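Copper-transporting ATPase PAA2, chloroplastic (Arabidopsis thaliana, PDB 5LBK) uses ATP to carry copper across the chloroplast thylakoid membrane into the lumen, the chain here being its nucleotide-binding N-domain. Local coordinates at residues P5-Y15 against E126-S135; L57-L65 against V75-F85. All coordinates share one frame; numbering follows the deposited sequence. Where two conformers were deposited one is given.

Interaction 1: P5-Y15 against E126-S135; sequences PVVSGVASLGY and EGIIGAIAIS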
ATOM      1  N   PRO A   5      -3.736   8.614  14.953  1.00 63.36           N
ATOM      2  CA  PRO A   5      -3.650   8.016  13.609  1.00 76.03           C
ATOM      3  C   PRO A   5      -3.032   6.628  13.617  1.00 48.52           C
ATOM      4  O   PRO A   5      -1.819   6.479  13.800  1.00 53.73           O
ATOM      5  CB  PRO A   5      -2.766   8.993  12.836  1.00 72.53           C
ATOM      6  CG  PRO A   5      -2.017   9.718  13.859  1.00 62.50           C
ATOM      7  CD  PRO A   5      -2.929   9.833  15.046  1.00 71.69           C
ATOM      8  N   VAL A   6      -3.880   5.622  13.436  1.00 45.42           N
ATOM      9  CA  VAL A   6      -3.471   4.231  13.549  1.00 52.01           C
ATOM     10  C   VAL A   6      -4.124   3.422  12.432  1.00 39.92           C
ATOM     11  O   VAL A   6      -5.188   3.778  11.918  1.00 50.13           O
ATOM     12  CB  VAL A   6      -3.836   3.667  14.949  1.00 72.29           C
ATOM     13  CG1 VAL A   6      -5.356   3.669  15.166  1.00 67.31           C
ATOM     14  CG2 VAL A   6      -3.236   2.271  15.152  1.00 82.64           C
ATOM     15  N   VAL A   7      -3.473   2.328  12.045  1.00 46.71           N
ATOM     16  CA  VAL A   7      -4.044   1.422  11.042  1.00 37.76           C
ATOM     17  C   VAL A   7      -5.293   0.777  11.628  1.00 44.03           C
ATOM     18  O   VAL A   7      -5.267   0.228  12.737  1.00 43.06           O
ATOM     19  CB  VAL A   7      -2.996   0.375  10.621  1.00 37.07           C
ATOM     20  CG1 VAL A   7      -3.579  -0.764   9.863  1.00 32.58           C
ATOM     21  CG2 VAL A   7      -1.848   1.023   9.810  1.00 39.10           C
ATOM     22  N   SER A   8      -6.400   0.850  10.895  1.00 33.95           N
ATOM     23  CA  SER A   8      -7.651   0.258  11.337  1.00 34.12           C
ATOM     24  C   SER A   8      -8.008  -1.000  10.557  1.00 35.23           C
ATOM     25  O   SER A   8      -8.952  -1.706  10.924  1.00 41.67           O
ATOM     26  CB  SER A   8      -8.765   1.294  11.189  1.00 55.19           C
ATOM     27  OG  SER A   8      -9.999   0.757  11.572  1.00 61.12           O
ATOM     28  N   GLY A   9      -7.284  -1.312   9.494  1.00 34.35           N
ATOM     29  CA  GLY A   9      -7.636  -2.477   8.709  1.00 31.94           C
ATOM     30  C   GLY A   9      -6.773  -2.607   7.486  1.00 30.59           C
ATOM     31  O   GLY A   9      -6.227  -1.619   6.999  1.00 28.10           O
ATOM     32  N   VAL A  10      -6.556  -3.836   7.051  1.00 25.99           N
ATOM     33  CA  VAL A  10      -5.772  -4.141   5.867  1.00 26.55           C
ATOM     34  C   VAL A  10      -6.629  -4.983   4.947  1.00 24.73           C
ATOM     35  O   VAL A  10      -6.967  -6.109   5.309  1.00 25.80           O
ATOM     36  CB  VAL A  10      -4.487  -4.901   6.209  1.00 27.78           C
ATOM     37  CG1 VAL A  10      -3.703  -5.187   4.953  1.00 36.20           C
ATOM     38  CG2 VAL A  10      -3.649  -4.119   7.250  1.00 30.89           C
ATOM     39  N   ALA A  11      -6.927  -4.458   3.750  1.00 25.71           N
ATOM     40  CA  ALA A  11      -7.680  -5.193   2.734  1.00 31.82           C
ATOM     41  C   ALA A  11      -6.752  -5.734   1.657  1.00 25.94           C
ATOM     42  O   ALA A  11      -5.760  -5.097   1.283  1.00 25.75           O
ATOM     43  CB  ALA A  11      -8.745  -4.310   2.097  1.00 28.60           C
ATOM     44  N   SER A  12      -7.018  -6.959   1.223  1.00 25.82           N
ATOM     45  CA  SER A  12      -6.211  -7.575   0.194  1.00 24.76           C
ATOM     46  C   SER A  12      -7.081  -8.395  -0.734  1.00 25.87           C
ATOM     47  O   SER A  12      -8.195  -8.788  -0.398  1.00 26.88           O
ATOM     48  CB  SER A  12      -5.143  -8.443   0.824  1.00 27.97           C
ATOM     49  OG  SER A  12      -5.685  -9.592   1.385  1.00 35.44           O
ATOM     50  N   LEU A  13      -6.527  -8.740  -1.876  1.00 27.61           N
ATOM     51  CA  LEU A  13      -7.225  -9.569  -2.799  1.00 30.88           C
ATOM     52  C   LEU A  13      -6.646 -10.992  -2.707  1.00 41.56           C
ATOM     53  O   LEU A  13      -7.147 -11.782  -1.943  1.00 60.95           O
ATOM     54  CB  LEU A  13      -7.209  -8.932  -4.171  1.00 41.82           C
ATOM     55  CG  LEU A  13      -8.055  -7.676  -4.210  1.00 27.22           C
ATOM     56  CD1 LEU A  13      -7.760  -6.686  -5.315  1.00 41.41           C
ATOM     57  CD2 LEU A  13      -9.519  -8.035  -4.243  1.00 31.35           C
ATOM     58  N   GLY A  14      -5.594 -11.329  -3.405  1.00 45.94           N
ATOM     59  CA  GLY A  14      -4.992 -12.637  -3.272  1.00 48.03           C
ATOM     60  C   GLY A  14      -3.942 -12.755  -2.185  1.00 57.77           C
ATOM     61  O   GLY A  14      -3.565 -13.868  -1.807  1.00 68.18           O
ATOM     62  N   TYR A  15      -3.488 -11.636  -1.642  1.00 37.46           N
ATOM     63  CA  TYR A  15      -2.345 -11.602  -0.746  1.00 35.98           C
ATOM     64  C   TYR A  15      -2.755 -11.750   0.702  1.00 39.21           C
ATOM     65  O   TYR A  15      -3.843 -11.345   1.110  1.00 45.25           O
ATOM     66  CB  TYR A  15      -1.603 -10.269  -0.883  1.00 34.09           C
ATOM     67  CG  TYR A  15      -0.601 -10.185  -2.030  1.00 48.42           C
ATOM     68  CD1 TYR A  15       0.710 -10.613  -1.865  1.00 52.68           C
ATOM     69  CD2 TYR A  15      -0.960  -9.646  -3.265  1.00 45.88           C
ATOM     70  CE1 TYR A  15       1.639 -10.525  -2.903  1.00 53.07           C
ATOM     71  CE2 TYR A  15      -0.040  -9.562  -4.306  1.00 40.46           C
ATOM     72  CZ  TYR A  15       1.256  -9.985  -4.119  1.00 43.49           C
ATOM     73  OH  TYR A  15       2.161  -9.910  -5.168  1.00 47.77           O
ATOM     74  N   GLU A 126       0.517  -6.499 -11.599  1.00 34.00           N
ATOM     75  CA  GLU A 126      -0.630  -7.004 -10.862  1.00 34.43           C
ATOM     76  C   GLU A 126      -1.699  -5.943 -10.670  1.00 36.67           C
ATOM     77  O   GLU A 126      -2.870  -6.259 -10.479  1.00 34.48           O
ATOM     78  CB  GLU A 126      -0.216  -7.497  -9.472  1.00 43.55           C
ATOM     79  CG  GLU A 126       0.637  -8.729  -9.450  1.00 43.92           C
ATOM     80  CD  GLU A 126       0.737  -9.272  -8.063  1.00 46.24           C
ATOM     81  OE1 GLU A 126       1.642  -8.840  -7.326  1.00 35.84           O
ATOM     82  OE2 GLU A 126      -0.131 -10.090  -7.690  1.00 46.55           O
ATOM     83  N   GLY A 127      -1.304  -4.694 -10.618  1.00 29.83           N
ATOM     84  CA  GLY A 127      -2.254  -3.642 -10.288  1.00 26.82           C
ATOM     85  C   GLY A 127      -2.449  -3.488  -8.788  1.00 21.53           C
ATOM     86  O   GLY A 127      -1.553  -3.772  -7.992  1.00 26.67           O
ATOM     87  N   ILE A 128      -3.661  -3.075  -8.383  1.00 25.37           N
ATOM     88  CA  ILE A 128      -3.920  -2.845  -6.970  1.00 19.50           C
ATOM     89  C   ILE A 128      -3.959  -4.197  -6.287  1.00 23.27           C
ATOM     90  O   ILE A 128      -4.606  -5.123  -6.782  1.00 28.48           O
ATOM     91  CB  ILE A 128      -5.252  -2.107  -6.745  1.00 24.20           C
ATOM     92  CG1 ILE A 128      -5.310  -0.722  -7.349  1.00 32.83           C
ATOM     93  CG2 ILE A 128      -5.550  -2.047  -5.241  1.00 26.28           C
ATOM     94  CD1 ILE A 128      -4.389   0.181  -6.752  1.00 31.18           C
ATOM     95  N   ILE A 129      -3.236  -4.338  -5.177  1.00 21.08           N
ATOM     96  CA  ILE A 129      -3.194  -5.588  -4.442  1.00 25.19           C
ATOM     97  C   ILE A 129      -3.771  -5.439  -3.040  1.00 28.71           C
ATOM     98  O   ILE A 129      -3.992  -6.449  -2.365  1.00 26.90           O
ATOM     99  CB  ILE A 129      -1.764  -6.179  -4.364  1.00 28.54           C
ATOM    100  CG1 ILE A 129      -0.818  -5.260  -3.581  1.00 33.36           C
ATOM    101  CG2 ILE A 129      -1.230  -6.420  -5.797  1.00 35.22           C
ATOM    102  CD1 ILE A 129       0.455  -5.893  -3.173  1.00 37.25           C
ATOM    103  N   GLY A 130      -4.084  -4.238  -2.593  1.00 25.72           N
ATOM    104  CA  GLY A 130      -4.620  -4.096  -1.253  1.00 24.45           C
ATOM    105  C   GLY A 130      -4.762  -2.640  -0.905  1.00 22.38           C
ATOM    106  O   GLY A 130      -4.530  -1.739  -1.720  1.00 21.87           O
ATOM    107  N   ALA A 131      -5.203  -2.424   0.319  1.00 22.89           N
ATOM    108  CA  ALA A 131      -5.428  -1.094   0.826  1.00 23.02           C
ATOM    109  C   ALA A 131      -5.257  -1.140   2.335  1.00 26.91           C
ATOM    110  O   ALA A 131      -5.522  -2.159   2.984  1.00 28.21           O
ATOM    111  CB  ALA A 131      -6.804  -0.596   0.441  1.00 27.10           C
ATOM    112  N   ILE A 132      -4.846  -0.013   2.896  1.00 22.93           N
ATOM    113  CA  ILE A 132      -4.712   0.140   4.323  1.00 19.93           C
ATOM    114  C   ILE A 132      -5.654   1.238   4.789  1.00 26.19           C
ATOM    115  O   ILE A 132      -5.568   2.383   4.329  1.00 27.19           O
ATOM    116  CB  ILE A 132      -3.265   0.449   4.708  1.00 27.89           C
ATOM    117  CG1 ILE A 132      -2.367  -0.672   4.170  1.00 32.63           C
ATOM    118  CG2 ILE A 132      -3.188   0.485   6.156  1.00 27.93           C
ATOM    119  CD1 ILE A 132      -0.934  -0.318   4.141  1.00 52.28           C
ATOM    120  N   ALA A 133      -6.547   0.895   5.714  1.00 28.67           N
ATOM    121  CA  ALA A 133      -7.437   1.874   6.316  1.00 27.77           C
ATOM    122  C   ALA A 133      -6.790   2.501   7.545  1.00 26.27           C
ATOM    123  O   ALA A 133      -6.279   1.792   8.421  1.00 36.16           O
ATOM    124  CB  ALA A 133      -8.753   1.224   6.722  1.00 34.37           C
ATOM    125  N   ILE A 134      -6.835   3.823   7.610  1.00 42.26           N
ATOM    126  CA  ILE A 134      -6.301   4.588   8.724  1.00 44.68           C
ATOM    127  C   ILE A 134      -7.451   5.296   9.425  1.00 57.59           C
ATOM    128  O   ILE A 134      -8.425   5.711   8.788  1.00 62.34           O
ATOM    129  CB  ILE A 134      -5.263   5.613   8.223  1.00 52.34           C
ATOM    130  CG1 ILE A 134      -4.212   4.924   7.345  1.00 46.87           C
ATOM    131  CG2 ILE A 134      -4.618   6.350   9.400  1.00 51.64           C
ATOM    132  CD1 ILE A 134      -3.357   3.927   8.077  1.00 50.71           C
ATOM    133  N   SER A 135      -7.329   5.444  10.743  1.00 47.03           N
ATOM    134  CA  SER A 135      -8.300   6.203  11.533  1.00 47.31           C
ATOM    135  C   SER A 135      -7.627   7.365  12.261  1.00 52.65           C
ATOM    136  O   SER A 135      -6.646   7.159  12.960  1.00 54.74           O
ATOM    137  CB  SER A 135      -8.996   5.287  12.548  1.00 61.92           C
ATOM    138  OG  SER A 135      -9.823   4.366  11.862  1.00 68.30           O
TER

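Interaction 2: L57-L65 against V75-F85; sequences LTEPGFGTL and VGSLEWVSDRF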
ATOM      1  N   LEU A  57      10.777   6.995  -5.060  1.00 21.02           N
ATOM      2  CA  LEU A  57      10.266   8.221  -5.646  1.00 22.28           C
ATOM      3  C   LEU A  57       9.070   8.667  -4.840  1.00 27.74           C
ATOM      4  O   LEU A  57       8.133   7.893  -4.613  1.00 26.31           O
ATOM      5  CB  LEU A  57       9.873   7.998  -7.103  1.00 23.79           C
ATOM      6  CG  LEU A  57       9.068   9.099  -7.769  1.00 27.73           C
ATOM      7  CD1 LEU A  57       9.929  10.248  -8.171  1.00 29.51           C
ATOM      8  CD2 LEU A  57       8.374   8.572  -8.989  1.00 40.13           C
ATOM      9  N   THR A  58       9.083   9.906  -4.410  1.00 21.59           N
ATOM     10  CA  THR A  58       7.966  10.484  -3.664  1.00 23.26           C
ATOM     11  C   THR A  58       7.341  11.605  -4.483  1.00 28.86           C
ATOM     12  O   THR A  58       8.047  12.526  -4.912  1.00 26.07           O
ATOM     13  CB  THR A  58       8.430  11.046  -2.324  1.00 42.63           C
ATOM     14  OG1 THR A  58       8.982   9.984  -1.542  1.00 37.31           O
ATOM     15  CG2 THR A  58       7.256  11.669  -1.572  1.00 49.88           C
ATOM     16  N   GLU A  59       6.022  11.565  -4.637  1.00 24.99           N
ATOM     17  CA  GLU A  59       5.281  12.589  -5.368  1.00 27.03           C
ATOM     18  C   GLU A  59       4.322  13.252  -4.389  1.00 29.61           C
ATOM     19  O   GLU A  59       3.282  12.668  -4.018  1.00 29.02           O
ATOM     20  CB  GLU A  59       4.575  12.022  -6.601  1.00 28.78           C
ATOM     21  CG  GLU A  59       5.600  11.532  -7.624  1.00 36.85           C
ATOM     22  CD  GLU A  59       5.064  11.393  -9.033  1.00 44.88           C
ATOM     23  OE1 GLU A  59       3.832  11.374  -9.214  1.00 34.74           O
ATOM     24  OE2 GLU A  59       5.891  11.322  -9.977  1.00 48.38           O
ATOM     25  N   PRO A  60       4.694  14.422  -3.862  1.00 32.78           N
ATOM     26  CA  PRO A  60       3.944  15.025  -2.754  1.00 37.47           C
ATOM     27  C   PRO A  60       2.459  15.111  -3.044  1.00 38.75           C
ATOM     28  O   PRO A  60       2.044  15.624  -4.088  1.00 38.25           O
ATOM     29  CB  PRO A  60       4.571  16.424  -2.635  1.00 39.78           C
ATOM     30  CG  PRO A  60       5.994  16.231  -3.120  1.00 47.74           C
ATOM     31  CD  PRO A  60       5.906  15.207  -4.215  1.00 38.63           C
ATOM     32  N   GLY A  61       1.653  14.674  -2.083  1.00 37.18           N
ATOM     33  CA  GLY A  61       0.197  14.688  -2.216  1.00 38.10           C
ATOM     34  C   GLY A  61      -0.407  13.592  -3.067  1.00 34.49           C
ATOM     35  O   GLY A  61      -1.646  13.554  -3.220  1.00 38.73           O
ATOM     36  N   PHE A  62       0.401  12.682  -3.597  1.00 31.04           N
ATOM     37  CA  PHE A  62      -0.052  11.560  -4.406  1.00 27.98           C
ATOM     38  C   PHE A  62       0.385  10.233  -3.799  1.00 37.30           C
ATOM     39  O   PHE A  62      -0.483   9.404  -3.450  1.00 27.49           O
ATOM     40  CB  PHE A  62       0.467  11.692  -5.853  1.00 27.36           C
ATOM     41  CG  PHE A  62      -0.136  12.850  -6.598  1.00 30.49           C
ATOM     42  CD1 PHE A  62      -1.406  12.744  -7.150  1.00 36.47           C
ATOM     43  CD2 PHE A  62       0.533  14.040  -6.689  1.00 40.42           C
ATOM     44  CE1 PHE A  62      -1.976  13.791  -7.811  1.00 45.76           C
ATOM     45  CE2 PHE A  62      -0.014  15.109  -7.355  1.00 47.06           C
ATOM     46  CZ  PHE A  62      -1.272  14.989  -7.928  1.00 44.60           C
ATOM     47  N   GLY A  63       1.687  10.017  -3.616  1.00 27.57           N
ATOM     48  CA  GLY A  63       2.166   8.760  -3.055  1.00 24.66           C
ATOM     49  C   GLY A  63       3.642   8.555  -3.292  1.00 24.57           C
ATOM     50  O   GLY A  63       4.351   9.457  -3.745  1.00 24.11           O
ATOM     51  N   THR A  64       4.088   7.342  -2.976  1.00 24.64           N
ATOM     52  CA  THR A  64       5.488   6.956  -2.975  1.00 24.43           C
ATOM     53  C   THR A  64       5.621   5.605  -3.646  1.00 26.64           C
ATOM     54  O   THR A  64       4.724   4.772  -3.553  1.00 24.76           O
ATOM     55  CB  THR A  64       6.055   6.885  -1.547  1.00 30.87           C
ATOM     56  OG1 THR A  64       5.924   8.153  -0.913  1.00 30.56           O
ATOM     57  CG2 THR A  64       7.512   6.563  -1.513  1.00 26.22           C
ATOM     58  N   LEU A  65       6.724   5.427  -4.366  1.00 23.82           N
ATOM     59  CA  LEU A  65       6.986   4.215  -5.119  1.00 28.21           C
ATOM     60  C   LEU A  65       8.414   3.771  -4.842  1.00 22.54           C
ATOM     61  O   LEU A  65       9.323   4.617  -4.798  1.00 24.51           O
ATOM     62  CB  LEU A  65       6.765   4.533  -6.620  1.00 53.97           C
ATOM     63  CG  LEU A  65       7.461   3.861  -7.807  1.00 45.61           C
ATOM     64  CD1 LEU A  65       6.653   2.603  -8.259  1.00 30.58           C
ATOM     65  CD2 LEU A  65       7.577   4.797  -8.967  1.00 56.98           C
ATOM     66  N   VAL A  75       2.365   3.138  -3.133  1.00 20.72           N
ATOM     67  CA  VAL A  75       1.470   3.377  -2.022  1.00 20.79           C
ATOM     68  C   VAL A  75       0.984   4.814  -2.085  1.00 23.87           C
ATOM     69  O   VAL A  75       1.796   5.727  -2.218  1.00 28.20           O
ATOM     70  CB  VAL A  75       2.179   3.127  -0.668  1.00 28.65           C
ATOM     71  CG1 VAL A  75       1.209   3.310   0.465  1.00 26.63           C
ATOM     72  CG2 VAL A  75       2.740   1.712  -0.591  1.00 29.77           C
ATOM     73  N   GLY A  76      -0.323   5.011  -1.991  1.00 22.55           N
ATOM     74  CA  GLY A  76      -0.870   6.361  -2.168  1.00 21.52           C
ATOM     75  C   GLY A  76      -2.332   6.333  -2.502  1.00 26.11           C
ATOM     76  O   GLY A  76      -3.058   5.408  -2.123  1.00 22.15           O
ATOM     77  N   SER A  77      -2.780   7.410  -3.147  1.00 20.61           N
ATOM     78  CA  SER A  77      -4.206   7.473  -3.503  1.00 25.67           C
ATOM     79  C   SER A  77      -4.550   6.432  -4.572  1.00 25.42           C
ATOM     80  O   SER A  77      -3.709   5.978  -5.327  1.00 22.26           O
ATOM     81  CB  SER A  77      -4.546   8.864  -4.009  1.00 35.32           C
ATOM     82  OG  SER A  77      -3.901   9.005  -5.245  1.00 35.12           O
ATOM     83  N   LEU A  78      -5.853   6.100  -4.679  1.00 22.40           N
ATOM     84  CA  LEU A  78      -6.288   5.042  -5.594  1.00 26.15           C
ATOM     85  C   LEU A  78      -5.906   5.331  -7.025  1.00 23.57           C
ATOM     86  O   LEU A  78      -5.345   4.468  -7.718  1.00 23.87           O
ATOM     87  CB  LEU A  78      -7.823   4.861  -5.474  1.00 28.74           C
ATOM     88  CG  LEU A  78      -8.459   3.910  -6.484  1.00 28.06           C
ATOM     89  CD1 LEU A  78      -7.744   2.530  -6.396  1.00 34.03           C
ATOM     90  CD2 LEU A  78      -9.947   3.806  -6.199  1.00 28.43           C
ATOM     91  N   GLU A  79      -6.214   6.537  -7.501  1.00 25.36           N
ATOM     92  CA  GLU A  79      -6.011   6.821  -8.906  1.00 23.75           C
ATOM     93  C   GLU A  79      -4.523   6.832  -9.250  1.00 20.01           C
ATOM     94  O   GLU A  79      -4.119   6.299 -10.289  1.00 24.83           O
ATOM     95  CB  GLU A  79      -6.676   8.143  -9.296  1.00 26.66           C
ATOM     96  CG  GLU A  79      -6.623   8.338 -10.822  1.00 29.67           C
ATOM     97  CD  GLU A  79      -6.830   9.756 -11.242  1.00 53.60           C
ATOM     98  OE1 GLU A  79      -7.004  10.618 -10.350  1.00 53.46           O
ATOM     99  OE2 GLU A  79      -6.828   9.988 -12.471  1.00 47.14           O
ATOM    100  N   TRP A  80      -3.699   7.389  -8.366  1.00 23.60           N
ATOM    101  CA  TRP A  80      -2.269   7.505  -8.630  1.00 29.59           C
ATOM    102  C   TRP A  80      -1.596   6.147  -8.597  1.00 22.85           C
ATOM    103  O   TRP A  80      -0.782   5.836  -9.479  1.00 22.90           O
ATOM    104  CB  TRP A  80      -1.640   8.465  -7.623  1.00 23.86           C
ATOM    105  CG  TRP A  80      -0.172   8.695  -7.849  1.00 21.89           C
ATOM    106  CD1 TRP A  80       0.393   9.634  -8.658  1.00 24.69           C
ATOM    107  CD2 TRP A  80       0.920   8.005  -7.211  1.00 24.73           C
ATOM    108  NE1 TRP A  80       1.769   9.567  -8.570  1.00 27.61           N
ATOM    109  CE2 TRP A  80       2.113   8.567  -7.697  1.00 27.35           C
ATOM    110  CE3 TRP A  80       0.999   6.954  -6.259  1.00 26.92           C
ATOM    111  CZ2 TRP A  80       3.375   8.109  -7.297  1.00 30.19           C
ATOM    112  CZ3 TRP A  80       2.258   6.505  -5.881  1.00 26.54           C
ATOM    113  CH2 TRP A  80       3.411   7.091  -6.374  1.00 27.46           C
ATOM    114  N   VAL A  81      -1.964   5.284  -7.616  1.00 22.75           N
ATOM    115  CA  VAL A  81      -1.422   3.925  -7.577  1.00 21.06           C
ATOM    116  C   VAL A  81      -1.857   3.180  -8.818  1.00 23.13           C
ATOM    117  O   VAL A  81      -1.051   2.519  -9.488  1.00 21.11           O
ATOM    118  CB  VAL A  81      -1.861   3.205  -6.289  1.00 16.61           C
ATOM    119  CG1 VAL A  81      -1.491   1.747  -6.314  1.00 24.89           C
ATOM    120  CG2 VAL A  81      -1.177   3.855  -5.070  1.00 20.50           C
ATOM    121  N   SER A  82      -3.152   3.263  -9.140  1.00 23.87           N
ATOM    122  CA  SER A  82      -3.653   2.533 -10.286  1.00 26.72           C
ATOM    123  C   SER A  82      -2.950   2.974 -11.553  1.00 28.24           C
ATOM    124  O   SER A  82      -2.615   2.149 -12.421  1.00 25.31           O
ATOM    125  CB  SER A  82      -5.156   2.751 -10.378  1.00 27.39           C
ATOM    126  OG  SER A  82      -5.675   2.153 -11.523  1.00 35.99           O
ATOM    127  N   ASP A  83      -2.682   4.274 -11.667  1.00 25.68           N
ATOM    128  CA  ASP A  83      -2.095   4.820 -12.890  1.00 27.40           C
ATOM    129  C   ASP A  83      -0.627   4.451 -13.052  1.00 29.71           C
ATOM    130  O   ASP A  83      -0.077   4.597 -14.138  1.00 30.90           O
ATOM    131  CB  ASP A  83      -2.203   6.365 -12.909  1.00 31.18           C
ATOM    132  CG  ASP A  83      -3.603   6.864 -13.281  1.00 42.85           C
ATOM    133  OD1 ASP A  83      -4.426   6.060 -13.807  1.00 33.83           O
ATOM    134  OD2 ASP A  83      -3.891   8.062 -13.026  1.00 30.99           O
ATOM    135  N   ARG A  84       0.032   4.030 -11.983  1.00 24.44           N
ATOM    136  CA  ARG A  84       1.463   3.774 -12.017  0.56 23.40           C
ATOM    137  C   ARG A  84       1.826   2.579 -12.882  1.00 35.91           C
ATOM    138  O   ARG A  84       2.935   2.539 -13.434  1.00 34.72           O
ATOM    139  CB  ARG A  84       2.028   3.541 -10.615  0.56 28.64           C
ATOM    140  CG  ARG A  84       2.057   4.736  -9.680  0.56 21.86           C
ATOM    141  CD  ARG A  84       2.496   6.050 -10.337  0.56 32.74           C
ATOM    142  NE  ARG A  84       3.889   6.048 -10.777  0.56 42.13           N
ATOM    143  CZ  ARG A  84       4.546   7.136 -11.186  0.56 35.30           C
ATOM    144  NH1 ARG A  84       3.934   8.308 -11.202  0.56 39.46           N
ATOM    145  NH2 ARG A  84       5.813   7.054 -11.582  0.56 28.80           N
ATOM    146  N   PHE A  85       0.922   1.594 -13.018  1.00 31.54           N
ATOM    147  CA  PHE A  85       1.256   0.336 -13.669  1.00 29.38           C
ATOM    148  C   PHE A  85       0.278   0.023 -14.805  1.00 29.86           C
ATOM    149  O   PHE A  85      -0.907   0.338 -14.722  1.00 31.37           O
ATOM    150  CB  PHE A  85       1.239  -0.819 -12.655  1.00 33.95           C
ATOM    151  CG  PHE A  85       2.039  -0.528 -11.398  1.00 35.10           C
ATOM    152  CD1 PHE A  85       3.387  -0.378 -11.472  1.00 42.12           C
ATOM    153  CD2 PHE A  85       1.423  -0.404 -10.153  1.00 39.67           C
ATOM    154  CE1 PHE A  85       4.129  -0.080 -10.335  1.00 42.48           C
ATOM    155  CE2 PHE A  85       2.201  -0.111  -9.012  1.00 33.66           C
ATOM    156  CZ  PHE A  85       3.500   0.014  -9.119  1.00 34.21           C
TER
HETATM  157  O   HOH W   1       5.540  10.676 -12.623  1.00 49.28           O

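Interaction 1: P5-Y15 against E126-S135
Tyr15 meets Ile129 and Glu126 through two complementary torsions: CG of Tyr15 stands anti to the carbonyl carbon (chi1 -84°), turning the ring toward strand 127-134, while Ile129 tucks CG1 between backbone N and carbonyl carbon (chi1 64°) and so brings CD1 over that ring. The methyl sits above one face, displaced toward the rim, 4.2 Å from Ile129 CD1 to the ring centroid of Tyr15, a CH-pi contact. Glu126 approaches from the opposite direction, its carboxylate turned 51° from the ring; Tyr15 OH donates to Glu126 OE1 in a hydrogen bond whose 2.5 Å length is unusually short and should be read with caution, and Arg123 forms a salt bridge with the same oxygen.

Beyond this corner, Ala11 and Ala131 exchange antiparallel backbone bonds, Ala11 N to Ala131 O at 2.8 Å. Ser8 and Gly9 both face Ala133 in a classic beta bulge: Ser8 N reaches Ala133 O at 2.7 Å, whereas the Gly9 bond is weak. On the face of Val10 and Ile132, against which helices 17-27 and 34-45 pack, Val7 CG2 lies against Ile134 CD1 at 3.7 Å.

Replacing Tyr15 by an alanine would probably leave Glu126 without its hydroxyl donor and open a gap beside Ile129 CD1. Backbone bonds thus place strand 7-12 at the outer end of the N-domain's antiparallel sheet, and Arg123 would be expected to keep the Glu126 carboxylate ionised.

Interaction 2: L57-L65 against V75-F85
Trp80 lies flat beneath the turn at Phe62 and Gly63, and here the contact is tight. Phe62 CB rides over the five-membered ring, 3.6 Å from its centroid, while Gly63 CA covers the six-membered ring of Trp80 at 3.9 Å. Trp80 gets there by holding CG anti to the backbone N (chi1 -178°), which carries the indole from helix 78-84 across to the strands. The phenyl ring of Phe62 stands oblique to the indole, its plane inclined by 31°. Gly63 and Gly76 pair across the hairpin with their CA atoms 4.0 Å apart; a side chain on Gly63 would run into both Gly76 and the indole. Flanking this pair, Thr64 and Val75 exchange two backbone hydrogen bonds, and Ser77 N, at the N-cap of the helix, donates to Phe62 O at 3.1 Å.

The other side is looser and wetter. Glu59 OE1 accepts the Trp80 NE1 hydrogen at 2.8 Å, the donor lying above the carboxylate plane although the oxygen stays close to the indole plane. Arg84 has two conformers; the one described passes beneath the opposite indole face with its CD, but its NH1 reaches Glu59 OE1 only as a long salt bridge, 3.7 Å, supplemented by a water bridging Glu59 OE2 and Arg84 NH1. In this conformer Leu57 and Leu65 brush the guanidinium through single methyls.

Gly61-Phe62-Gly63 matches the GxG motif of P1B-type ATPase N-domains, associated with nucleotide binding in relatives. Glycines pressed against an indole thus shape this turn, while the indole is held flat by the packing over its faces and has its N-H satisfied by a carboxylate.

In the fold
From the N terminus, strand 7-12 begins the chain, yet its partner is the last strand, so interaction 1 closes a loop of 110 residues and makes the first strand an edge of the six-stranded antiparallel sheet. Two helices, 17-27 and 34-45, follow before the chain enters strands 56-59 and 63-68; interaction 2 then closes a much shorter loop, the hairpin of 63-68 and 71-76 with helix 78-84 behind it. This second loop lies wholly within the first. The two contacts occupy different regions of one sheet, bridged by strand 117-123, and meet directly where Ile128 packs on Val81 and Leu78 of helix 78-84.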